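Side-chain contacts in 3-hydroxyisobutyryl-CoA hydrolase (PDB 4HDT), which probably hydrolyses 3-hydroxyisobutyryl-CoA to free 3-hydroxyisobutyrate and coenzyme A, as a crotonase-like family member that carries bound zinc in the crystal: residues D83-E86 / A87-F90; T199-V202 / I203-V207; D241-A244 / A245-H249; K301-D304 / L305-I309; A333-E336 / A337-P341. One frame throughout, in Å; residues are numbered along the deposited sequence.

Contact 1 (D83-E86 / A87-F90); sequences DGAE and ARRF. With ZN (zinc ion), chain D.
The guanidinium of R88 folds back over the start of its own helix, with the carbonyl O of G84 over one face, 3.6 Å above the plane, and D83 O near its edge. There R88 NH2 donates to D83 O at 3.0 Å, a bent bond (144° at the hydrogen) whose acceptor lies 23° out of the guanidinium plane. A bend at chi3 (-70°) turns the group back toward this first turn. G84, the N-cap, takes a positive phi, and its own carbonyl also accepts from R88 N at 3.0 Å. Just before it, D83 closes an Asx turn, OD1 accepting from A85 N at 3.1 Å, on the anti side and well out of the carboxylate plane. Further into the first turn, the E86 backbone O accepts from F90 N at 2.8 Å, while the E86 side chain bends at chi2 and carries OE1 to within 1.9 Å of a zinc ion. H35 of helix 35-49 binds the same metal through ND1, and R89 turns away to a salt bridge with D93. The chemistry is thus divided by position: one carbonyl binds the cationic group at its edge and a second lies over its face, whereas the E86 carboxylate, probably ionised beside the metal, joins two helices through zinc.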
loop_
_atom_site.group_PDB
_atom_site.type_symbol
_atom_site.label_atom_id
_atom_site.label_comp_id
_atom_site.label_asym_id
_atom_site.label_seq_id
_atom_site.Cartn_x
_atom_site.Cartn_y
_atom_site.Cartn_z
ATOM N N ASP A 83 13.019 -20.860 -4.339
ATOM C CA ASP A 83 11.966 -21.273 -5.251
ATOM C C ASP A 83 10.649 -20.458 -5.113
ATOM O O ASP A 83 9.636 -20.822 -5.713
ATOM C CB ASP A 83 11.747 -22.809 -5.170
ATOM C CG ASP A 83 10.868 -23.246 -4.007
ATOM O OD1 ASP A 83 10.493 -22.423 -3.154
ATOM O OD2 ASP A 83 10.539 -24.464 -3.951
ATOM N N GLY A 84 10.687 -19.351 -4.366
ATOM C CA GLY A 84 9.517 -18.454 -4.237
ATOM C C GLY A 84 8.402 -18.930 -3.288
ATOM O O GLY A 84 7.362 -18.290 -3.138
ATOM N N ALA A 85 8.578 -20.072 -2.649
ATOM C CA ALA A 85 7.475 -20.665 -1.861
ATOM C C ALA A 85 6.969 -19.790 -0.704
ATOM O O ALA A 85 5.756 -19.616 -0.532
ATOM C CB ALA A 85 7.875 -22.037 -1.351
ATOM N N GLU A 86 7.880 -19.234 0.086
ATOM C CA GLU A 86 7.484 -18.363 1.200
ATOM C C GLU A 86 6.871 -17.068 0.727
ATOM O O GLU A 86 5.913 -16.600 1.315
ATOM C CB GLU A 86 8.655 -18.062 2.140
ATOM C CG GLU A 86 8.443 -16.914 3.135
ATOM C CD GLU A 86 7.437 -17.189 4.253
ATOM O OE1 GLU A 86 6.926 -18.299 4.440
ATOM O OE2 GLU A 86 7.099 -16.194 4.951
ATOM N N ALA A 87 7.440 -16.478 -0.324
ATOM C CA ALA A 87 6.836 -15.274 -0.864
ATOM C C ALA A 87 5.389 -15.534 -1.305
ATOM O O ALA A 87 4.490 -14.759 -0.969
ATOM C CB ALA A 87 7.636 -14.698 -2.018
ATOM N N ARG A 88 5.163 -16.589 -2.066
ATOM C CA ARG A 88 3.800 -16.878 -2.492
ATOM C C ARG A 88 2.850 -17.163 -1.329
ATOM O O ARG A 88 1.696 -16.697 -1.302
ATOM C CB ARG A 88 3.772 -18.008 -3.503
ATOM C CG ARG A 88 4.417 -17.610 -4.817
ATOM C CD ARG A 88 4.130 -18.656 -5.867
ATOM N NE ARG A 88 4.864 -19.861 -5.562
ATOM C CZ ARG A 88 6.108 -20.108 -5.960
ATOM N NH1 ARG A 88 6.752 -19.252 -6.743
ATOM N NH2 ARG A 88 6.678 -21.240 -5.597
ATOM N N ARG A 89 3.314 -17.902 -0.335
ATOM C CA ARG A 89 2.443 -18.190 0.768
ATOM C C ARG A 89 2.157 -16.921 1.565
ATOM O O ARG A 89 1.038 -16.709 2.027
ATOM C CB ARG A 89 3.038 -19.235 1.678
ATOM C CG ARG A 89 2.046 -19.694 2.748
ATOM C CD ARG A 89 0.790 -20.373 2.164
ATOM N NE ARG A 89 -0.364 -20.154 3.027
ATOM C CZ ARG A 89 -1.560 -20.736 2.893
ATOM N NH1 ARG A 89 -1.782 -21.636 1.928
ATOM N NH2 ARG A 89 -2.543 -20.434 3.756
ATOM N N PHE A 90 3.186 -16.105 1.752
ATOM C CA PHE A 90 3.033 -14.822 2.454
ATOM C C PHE A 90 1.964 -13.980 1.741
ATOM O O PHE A 90 1.041 -13.478 2.378
ATOM C CB PHE A 90 4.383 -14.064 2.545
ATOM C CG PHE A 90 4.248 -12.649 3.045
ATOM C CD1 PHE A 90 3.997 -12.388 4.375
ATOM C CD2 PHE A 90 4.319 -11.601 2.161
ATOM C CE1 PHE A 90 3.878 -11.093 4.857
ATOM C CE2 PHE A 90 4.178 -10.300 2.603
ATOM C CZ PHE A 90 3.927 -10.041 3.971
HETATM ZN ZN ZN D . 5.757 -18.479 5.988
#

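Contact 2 (T199-V202 / I203-V207); sequences TRAV and IADGV
The carbonyl O of A201 is approached by three backbone N-H groups, one firmly and two weakly, near the end of helix 195-205. D205 N makes the short bond, 2.7 Å to A201 O with 156° at the hydrogen, and it is the regular helical one. A204 N and G206 N reach the same oxygen only weakly and at poor angles; G206 N lies 3.1 Å from A201 O. G206 N is shared in turn, for it also points weakly at V202 O, 3.2 Å away. This spreading of donors over the last carbonyls is a worked case of how the bonding is shared out where a helix gives way to a turn: G206 leaves helical angles with a positive phi and at once serves as N-cap of the following helix.

The side chains follow the same course. In D205, CG stands beside the backbone N (chi1 -47°), which lays the carboxylate back along the previous turn, OD2 resting 3.9 Å from A201 CB. On I203, the CG1 branch reaches back over the carbonyl of T199, CD1 coming to 3.7 Å from T199 O. V202 sends CG1 forward instead, its tip meeting V207 CG2 at 4.3 Å across the turn at G206. T199 OG1 is bonded to I195 O one turn earlier. Through A201 and V202, which both touch A210, and A201, which also meets H214, this last turn packs against helix 207-214, the next helix of the chain.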
loop_
_atom_site.group_PDB
_atom_site.type_symbol
_atom_site.label_atom_id
_atom_site.label_comp_id
_atom_site.label_asym_id
_atom_site.label_seq_id
_atom_site.Cartn_x
_atom_site.Cartn_y
_atom_site.Cartn_z
ATOM N N THR A 199 -6.706 7.740 20.457
ATOM C CA THR A 199 -6.766 6.332 20.711
ATOM C C THR A 199 -7.412 6.021 22.070
ATOM O O THR A 199 -8.238 5.118 22.180
ATOM C CB THR A 199 -5.346 5.699 20.585
ATOM O OG1 THR A 199 -4.955 5.737 19.207
ATOM C CG2 THR A 199 -5.344 4.298 21.057
ATOM N N ARG A 200 -7.011 6.745 23.118
ATOM C CA ARG A 200 -7.614 6.555 24.433
ATOM C C ARG A 200 -9.126 6.786 24.384
ATOM O O ARG A 200 -9.864 6.087 25.071
ATOM C CB ARG A 200 -6.961 7.466 25.490
ATOM C CG ARG A 200 -5.485 7.121 25.744
ATOM C CD ARG A 200 -4.854 7.905 26.883
ATOM N NE ARG A 200 -4.687 9.355 26.655
ATOM C CZ ARG A 200 -3.588 9.957 26.174
ATOM N NH1 ARG A 200 -2.519 9.268 25.769
ATOM N NH2 ARG A 200 -3.574 11.272 26.036
ATOM N N ALA A 201 -9.564 7.763 23.589
ATOM C CA ALA A 201 -11.005 8.101 23.479
ATOM C C ALA A 201 -11.812 7.035 22.729
ATOM O O ALA A 201 -12.968 6.807 23.049
ATOM C CB ALA A 201 -11.205 9.468 22.830
ATOM N N VAL A 202 -11.204 6.392 21.733
ATOM C CA VAL A 202 -11.856 5.272 21.016
ATOM C C VAL A 202 -12.166 4.168 22.013
ATOM O O VAL A 202 -13.253 3.609 22.050
ATOM C CB VAL A 202 -10.962 4.699 19.886
ATOM C CG1 VAL A 202 -11.552 3.422 19.293
ATOM C CG2 VAL A 202 -10.717 5.735 18.793
ATOM N N ILE A 203 -11.196 3.898 22.877
ATOM C CA ILE A 203 -11.331 2.846 23.853
ATOM C C ILE A 203 -12.350 3.209 24.951
ATOM O O ILE A 203 -13.082 2.352 25.441
ATOM C CB ILE A 203 -9.956 2.525 24.479
ATOM C CG1 ILE A 203 -9.051 1.856 23.425
ATOM C CG2 ILE A 203 -10.090 1.613 25.698
ATOM C CD1 ILE A 203 -7.576 1.856 23.785
ATOM N N ALA A 204 -12.397 4.480 25.318
ATOM C CA ALA A 204 -13.200 4.914 26.464
ATOM C C ALA A 204 -14.601 5.362 26.054
ATOM O O ALA A 204 -15.582 5.010 26.709
ATOM C CB ALA A 204 -12.467 6.028 27.200
ATOM N N ASP A 205 -14.689 6.122 24.960
ATOM C CA ASP A 205 -15.939 6.798 24.548
ATOM C C ASP A 205 -16.498 6.326 23.197
ATOM O O ASP A 205 -17.644 6.644 22.845
ATOM C CB ASP A 205 -15.697 8.310 24.477
ATOM C CG ASP A 205 -14.977 8.846 25.703
ATOM O OD1 ASP A 205 -15.392 8.461 26.813
ATOM O OD2 ASP A 205 -13.985 9.614 25.541
ATOM N N GLY A 206 -15.701 5.581 22.426
ATOM C CA GLY A 206 -16.120 5.095 21.103
ATOM C C GLY A 206 -15.614 5.941 19.948
ATOM O O GLY A 206 -15.189 7.091 20.118
ATOM N N VAL A 207 -15.716 5.379 18.751
ATOM C CA VAL A 207 -15.189 6.016 17.528
ATOM C C VAL A 207 -15.754 7.392 17.242
ATOM O O VAL A 207 -15.024 8.345 16.970
ATOM C CB VAL A 207 -15.477 5.154 16.272
ATOM C CG1 VAL A 207 -15.125 5.913 14.997
ATOM C CG2 VAL A 207 -14.708 3.856 16.345
#

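Contact 3 (D241-A244 / A245-H249); sequences DIIA and ALRAH
L246 shows the i to i+4 side-chain packing of a regular alpha helix, here 239-249, and can be followed outward from its backbone. Its CB sits 3.6 Å from the carbonyl O of both I242 and I243. CG comes closer to the earlier of the two, 3.4 Å from I242 O, because it stands beside the backbone N (chi1 -70°) and so leans back down the helix. CD1 continues in that direction until it meets I242 CG2 at 4.0 Å. The two residues lie side by side and point the same way, making one apolar strip on the buried flank. Beneath them the backbone repeats the step, L246 N donating to I242 O at 2.9 Å in an almost straight bond of 167°.

One residue on, R247 treats I243 in a similar manner but with a long polar chain. Its CG lies 3.4 Å from I243 O, and a bend at chi2 (-146°) takes the chain on past the isoleucine, whose CG2 lies obliquely to the guanidinium. The charged end is bound beyond this helix, in a salt bridge from R247 NH2 to D259 of helix 252-261. On the apolar flank L246 touches W229 and C233 of helix 227-233, and also I261, which I243 meets as well; the helix therefore packs against both of its sequence neighbours. On the exposed side A248 CB rests 3.4 Å from A244 O, the same carbonyl that accepts from A248 N at 2.8 Å.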
loop_
_atom_site.group_PDB
_atom_site.type_symbol
_atom_site.label_atom_id
_atom_site.label_comp_id
_atom_site.label_asym_id
_atom_site.label_seq_id
_atom_site.Cartn_x
_atom_site.Cartn_y
_atom_site.Cartn_z
ATOM N N ASP A 241 5.501 7.737 -23.106
ATOM C CA ASP A 241 4.633 8.885 -23.463
ATOM C C ASP A 241 4.448 9.855 -22.287
ATOM O O ASP A 241 4.465 11.095 -22.458
ATOM C CB ASP A 241 3.254 8.440 -23.961
ATOM C CG ASP A 241 3.313 7.730 -25.300
ATOM O OD1 ASP A 241 4.257 8.001 -26.074
ATOM O OD2 ASP A 241 2.415 6.899 -25.576
ATOM N N ILE A 242 4.256 9.286 -21.103
ATOM C CA ILE A 242 4.043 10.049 -19.882
ATOM C C ILE A 242 5.287 10.872 -19.505
ATOM O O ILE A 242 5.202 12.088 -19.268
ATOM C CB ILE A 242 3.549 9.131 -18.740
ATOM C CG1 ILE A 242 2.172 8.577 -19.091
ATOM C CG2 ILE A 242 3.622 9.856 -17.396
ATOM C CD1 ILE A 242 1.680 7.484 -18.134
ATOM N N ILE A 243 6.446 10.223 -19.524
ATOM C CA ILE A 243 7.703 10.904 -19.253
ATOM C C ILE A 243 7.900 12.051 -20.245
ATOM O O ILE A 243 8.240 13.165 -19.836
ATOM C CB ILE A 243 8.893 9.910 -19.298
ATOM C CG1 ILE A 243 8.779 8.904 -18.156
ATOM C CG2 ILE A 243 10.237 10.637 -19.253
ATOM C CD1 ILE A 243 9.764 7.769 -18.276
ATOM N N ALA A 244 7.680 11.795 -21.538
ATOM C CA ALA A 244 7.803 12.862 -22.574
ATOM C C ALA A 244 6.901 14.048 -22.299
ATOM O O ALA A 244 7.321 15.188 -22.444
ATOM C CB ALA A 244 7.546 12.310 -23.976
ATOM N N ALA A 245 5.671 13.774 -21.880
ATOM C CA ALA A 245 4.736 14.850 -21.600
ATOM C C ALA A 245 5.160 15.647 -20.369
ATOM O O ALA A 245 5.077 16.871 -20.355
ATOM C CB ALA A 245 3.349 14.276 -21.385
ATOM N N LEU A 246 5.596 14.944 -19.313
ATOM C CA LEU A 246 6.061 15.631 -18.109
ATOM C C LEU A 246 7.253 16.537 -18.484
ATOM O O LEU A 246 7.335 17.678 -18.033
ATOM C CB LEU A 246 6.497 14.624 -17.018
ATOM C CG LEU A 246 5.385 13.839 -16.361
ATOM C CD1 LEU A 246 5.921 12.600 -15.635
ATOM C CD2 LEU A 246 4.573 14.743 -15.429
ATOM N N ARG A 247 8.145 16.056 -19.339
ATOM C CA ARG A 247 9.292 16.890 -19.714
ATOM C C ARG A 247 8.862 18.049 -20.567
ATOM O O ARG A 247 9.353 19.168 -20.376
ATOM C CB ARG A 247 10.396 16.082 -20.382
ATOM C CG ARG A 247 10.976 15.073 -19.401
ATOM C CD ARG A 247 12.429 14.836 -19.576
ATOM N NE ARG A 247 12.992 13.884 -18.621
ATOM C CZ ARG A 247 13.298 14.140 -17.344
ATOM N NH1 ARG A 247 13.051 15.316 -16.777
ATOM N NH2 ARG A 247 13.835 13.178 -16.612
ATOM N N ALA A 248 7.945 17.796 -21.495
ATOM C CA ALA A 248 7.494 18.849 -22.371
ATOM C C ALA A 248 6.741 19.965 -21.634
ATOM O O ALA A 248 6.812 21.130 -22.086
ATOM C CB ALA A 248 6.662 18.322 -23.534
ATOM N N HIS A 249 6.027 19.649 -20.547
ATOM C CA HIS A 249 5.292 20.648 -19.756
ATOM C C HIS A 249 6.207 21.715 -19.202
ATOM O O HIS A 249 5.796 22.875 -19.062
ATOM C CB HIS A 249 4.380 19.993 -18.705
ATOM C CG HIS A 249 3.702 20.942 -17.766
ATOM N ND1 HIS A 249 2.637 21.747 -18.139
ATOM C CD2 HIS A 249 3.845 21.113 -16.437
ATOM C CE1 HIS A 249 2.192 22.398 -17.081
ATOM N NE2 HIS A 249 2.929 22.042 -16.037
#

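Contact 4 (K301-D304 / L305-I309); sequences KSHD and LVEGI
A serine hydroxyl stands in for a missing backbone carbonyl here: S302, the N-cap of helix 303-313, accepts from L305 N through its side chain, OG to N 3.2 Å at 157°. Chi1 of 74° places OG between the backbone N and the carbonyl carbon, and from there it reaches forward over the first turn, coming within 3.4 Å of L305 CB as well. The same OG is also hydrogen-bonded to S299 O, so this one atom links the start of helix 303-313 to the end of helix 285-299.

The next two residues form a second polar feature. H303 ND1 donates to D304 OD1 at 2.8 Å; the acceptor lies close to the imidazole plane and is approached nearly end-on along its C-O bond. That bond limits the rotation of the ring. At the neighbouring atom the ring runs alongside E307, CE1 lying 3.7 Å from E307 CB, with ring and carboxylate planes turned 33° apart. Beneath, E307 N bonds to H303 O at 3.1 Å and G308 N to D304 O at 2.7 Å.

D304 also accepts from S265 OG and R323 N, and near the helix start, where the dipole favours negative charge, it is probably ionised. E307, salt-bridged to R310 and bonded by K321 N, probably is too. An ionised D304, with donors at both oxygens, would be consistent with the ND1 proton placed toward it.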
loop_
_atom_site.group_PDB
_atom_site.type_symbol
_atom_site.label_atom_id
_atom_site.label_comp_id
_atom_site.label_asym_id
_atom_site.label_seq_id
_atom_site.Cartn_x
_atom_site.Cartn_y
_atom_site.Cartn_z
ATOM N N LYS A 301 10.029 -14.360 -10.665
ATOM C CA LYS A 301 10.878 -14.917 -11.715
ATOM C C LYS A 301 11.719 -13.842 -12.419
ATOM O O LYS A 301 12.552 -14.145 -13.261
ATOM C CB LYS A 301 10.028 -15.683 -12.752
ATOM N N SER A 302 11.520 -12.582 -12.050
ATOM C CA SER A 302 12.199 -11.470 -12.735
ATOM C C SER A 302 13.604 -11.146 -12.220
ATOM O O SER A 302 13.890 -11.257 -11.037
ATOM C CB SER A 302 11.323 -10.215 -12.654
ATOM O OG SER A 302 11.306 -9.610 -11.345
ATOM N N HIS A 303 14.437 -10.647 -13.128
ATOM C CA HIS A 303 15.710 -10.049 -12.783
ATOM C C HIS A 303 15.507 -8.838 -11.870
ATOM O O HIS A 303 16.219 -8.664 -10.904
ATOM C CB HIS A 303 16.423 -9.614 -14.067
ATOM C CG HIS A 303 17.628 -8.748 -13.836
ATOM N ND1 HIS A 303 17.542 -7.392 -13.610
ATOM C CD2 HIS A 303 18.947 -9.052 -13.824
ATOM C CE1 HIS A 303 18.762 -6.899 -13.472
ATOM N NE2 HIS A 303 19.630 -7.886 -13.589
ATOM N N ASP A 304 14.549 -7.973 -12.199
ATOM C CA ASP A 304 14.506 -6.699 -11.513
ATOM C C ASP A 304 14.059 -6.764 -10.059
ATOM O O ASP A 304 14.445 -5.938 -9.263
ATOM C CB ASP A 304 13.656 -5.681 -12.277
ATOM C CG ASP A 304 14.403 -5.046 -13.444
ATOM O OD1 ASP A 304 15.540 -5.492 -13.761
ATOM O OD2 ASP A 304 13.863 -4.089 -14.041
ATOM N N LEU A 305 13.209 -7.719 -9.691
ATOM C CA LEU A 305 12.824 -7.824 -8.290
ATOM C C LEU A 305 14.050 -8.086 -7.408
ATOM O O LEU A 305 14.266 -7.408 -6.404
ATOM C CB LEU A 305 11.765 -8.902 -8.075
ATOM C CG LEU A 305 11.284 -9.002 -6.630
ATOM C CD1 LEU A 305 10.624 -7.732 -6.133
ATOM C CD2 LEU A 305 10.392 -10.215 -6.456
ATOM N N VAL A 306 14.892 -9.029 -7.806
ATOM C CA VAL A 306 16.090 -9.366 -7.028
ATOM C C VAL A 306 17.092 -8.204 -7.023
ATOM O O VAL A 306 17.619 -7.812 -5.974
ATOM C CB VAL A 306 16.693 -10.686 -7.566
ATOM C CG1 VAL A 306 18.068 -10.957 -6.975
ATOM C CG2 VAL A 306 15.724 -11.826 -7.292
ATOM N N GLU A 307 17.338 -7.645 -8.202
ATOM C CA GLU A 307 18.259 -6.538 -8.367
ATOM C C GLU A 307 17.768 -5.332 -7.571
ATOM O O GLU A 307 18.561 -4.642 -6.909
ATOM C CB GLU A 307 18.415 -6.225 -9.855
ATOM C CG GLU A 307 19.261 -4.996 -10.169
ATOM C CD GLU A 307 20.704 -5.065 -9.747
ATOM O OE1 GLU A 307 21.182 -6.082 -9.230
ATOM O OE2 GLU A 307 21.418 -4.077 -9.953
ATOM N N GLY A 308 16.460 -5.041 -7.681
ATOM C CA GLY A 308 15.872 -3.907 -6.972
ATOM C C GLY A 308 16.000 -4.005 -5.466
ATOM O O GLY A 308 16.448 -3.073 -4.792
ATOM N N ILE A 309 15.655 -5.148 -4.909
ATOM C CA ILE A 309 15.749 -5.300 -3.478
ATOM C C ILE A 309 17.217 -5.331 -3.069
ATOM O O ILE A 309 17.583 -4.764 -2.043
ATOM C CB ILE A 309 15.046 -6.563 -3.002
ATOM C CG1 ILE A 309 13.521 -6.485 -3.236
ATOM C CG2 ILE A 309 15.374 -6.849 -1.537
ATOM C CD1 ILE A 309 12.807 -7.788 -2.985
#

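Contact 5 (A333-E336 / A337-P341); sequences ADVE and AYFAP
As helix 332-336 ends, its bonding tightens from A337 N to A333 O, four residues back and 2.9 Å long, to three-residue steps, Y338 N to V335 O and F339 N to E336 O, each 3.0 Å with the donor well above the carbonyl plane. Two aromatic residues ride on this tightened turn. The Y338 ring presents an edge to the preceding turn, CD1 lying 3.4 Å from D334 O with that oxygen in the plane of the ring. F339 does likewise with V335, its CD2 standing 3.4 Å from V335 O. In F339 the ring stands beside the backbone N (chi1 -64°), which turns it back along the V335 side chain; the two run side by side, CE2 meeting V335 CG1 at 4.0 Å. A337 rests its CB 3.5 Å from A333 O. The E336 carboxylate is drawn to R278, with which it forms a salt bridge, and R278 also makes a cation-pi contact with the F339 ring. Both rings pack between two long helices: Y338 reaches I267 and V271 of helix 266-279 and A298 of helix 285-299, while F339 settles against S275 of the former and Q291 and V295 of the latter.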
loop_
_atom_site.group_PDB
_atom_site.type_symbol
_atom_site.label_atom_id
_atom_site.label_comp_id
_atom_site.label_asym_id
_atom_site.label_seq_id
_atom_site.Cartn_x
_atom_site.Cartn_y
_atom_site.Cartn_z
ATOM N N ALA A 333 4.492 -8.280 -24.973
ATOM C CA ALA A 333 4.502 -9.641 -24.417
ATOM C C ALA A 333 5.191 -9.682 -23.067
ATOM O O ALA A 333 4.784 -10.441 -22.203
ATOM C CB ALA A 333 5.174 -10.630 -25.363
ATOM N N ASP A 334 6.259 -8.897 -22.904
ATOM C CA ASP A 334 6.947 -8.815 -21.611
ATOM C C ASP A 334 5.962 -8.396 -20.502
ATOM O O ASP A 334 5.960 -8.971 -19.407
ATOM C CB ASP A 334 8.088 -7.793 -21.623
ATOM C CG ASP A 334 9.295 -8.225 -22.456
ATOM O OD1 ASP A 334 9.518 -9.436 -22.690
ATOM O OD2 ASP A 334 10.033 -7.311 -22.877
ATOM N N VAL A 335 5.154 -7.373 -20.785
ATOM C CA VAL A 335 4.132 -6.896 -19.828
ATOM C C VAL A 335 3.051 -7.944 -19.635
ATOM O O VAL A 335 2.694 -8.301 -18.494
ATOM C CB VAL A 335 3.487 -5.562 -20.306
ATOM C CG1 VAL A 335 2.288 -5.174 -19.440
ATOM C CG2 VAL A 335 4.528 -4.464 -20.342
ATOM N N GLU A 336 2.557 -8.488 -20.748
ATOM C CA GLU A 336 1.490 -9.482 -20.674
ATOM C C GLU A 336 1.874 -10.695 -19.850
ATOM O O GLU A 336 1.014 -11.291 -19.186
ATOM C CB GLU A 336 1.032 -9.879 -22.096
ATOM C CG GLU A 336 0.024 -11.001 -22.181
ATOM C CD GLU A 336 -1.320 -10.705 -21.520
ATOM O OE1 GLU A 336 -1.686 -9.529 -21.330
ATOM O OE2 GLU A 336 -2.018 -11.687 -21.193
ATOM N N ALA A 337 3.150 -11.049 -19.857
ATOM C CA ALA A 337 3.636 -12.214 -19.070
ATOM C C ALA A 337 3.341 -12.096 -17.570
ATOM O O ALA A 337 3.179 -13.100 -16.898
ATOM C CB ALA A 337 5.124 -12.398 -19.288
ATOM N N TYR A 338 3.248 -10.883 -17.040
ATOM C CA TYR A 338 2.987 -10.704 -15.616
ATOM C C TYR A 338 1.553 -11.005 -15.222
ATOM O O TYR A 338 1.259 -11.190 -14.050
ATOM C CB TYR A 338 3.356 -9.306 -15.158
ATOM C CG TYR A 338 4.836 -9.074 -14.948
ATOM C CD1 TYR A 338 5.705 -8.947 -16.025
ATOM C CD2 TYR A 338 5.331 -8.884 -13.674
ATOM C CE1 TYR A 338 7.066 -8.700 -15.827
ATOM C CE2 TYR A 338 6.673 -8.601 -13.454
ATOM C CZ TYR A 338 7.537 -8.512 -14.527
ATOM O OH TYR A 338 8.856 -8.212 -14.290
ATOM N N PHE A 339 0.657 -11.103 -16.206
ATOM C CA PHE A 339 -0.761 -11.303 -15.967
ATOM C C PHE A 339 -1.188 -12.728 -16.266
ATOM O O PHE A 339 -2.374 -13.019 -16.225
ATOM C CB PHE A 339 -1.568 -10.284 -16.795
ATOM C CG PHE A 339 -1.306 -8.873 -16.390
ATOM C CD1 PHE A 339 -2.012 -8.309 -15.353
ATOM C CD2 PHE A 339 -0.328 -8.102 -17.022
ATOM C CE1 PHE A 339 -1.741 -7.015 -14.928
ATOM C CE2 PHE A 339 -0.069 -6.809 -16.620
ATOM C CZ PHE A 339 -0.763 -6.264 -15.574
ATOM N N ALA A 340 -0.217 -13.619 -16.472
ATOM C CA ALA A 340 -0.518 -15.013 -16.746
ATOM C C ALA A 340 -1.197 -15.689 -15.557
ATOM O O ALA A 340 -0.912 -15.379 -14.367
ATOM C CB ALA A 340 0.736 -15.760 -17.134
ATOM N N PRO A 341 -2.126 -16.614 -15.865
ATOM C CA PRO A 341 -2.713 -17.468 -14.828
ATOM C C PRO A 341 -1.672 -18.193 -14.027
ATOM O O PRO A 341 -0.627 -18.569 -14.560
ATOM C CB PRO A 341 -3.476 -18.531 -15.632
ATOM C CG PRO A 341 -3.812 -17.877 -16.914
ATOM C CD PRO A 341 -2.748 -16.833 -17.180
#

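How the contacts relate
All five contacts are local, each confined to about two turns of chain, so they follow one another in series and none nests within or crosses another. Contact 1 opens helix 85-103 beside a zinc site; contact 2 closes helix 195-205, on the opposite side of the chain's centre from contacts 3, 4 and 5. Contact 3 lies within helix 239-249, its centre about 26 Å from that of contact 5. Contact 4 starts helix 303-313 and contact 5 ends helix 332-336; these two alone touch, S302 CB meeting Y338 OH at 3.6 Å. Helix 285-299 receives side chains from contacts 1 and 5, and helix 73-81 from contacts 1 and 4.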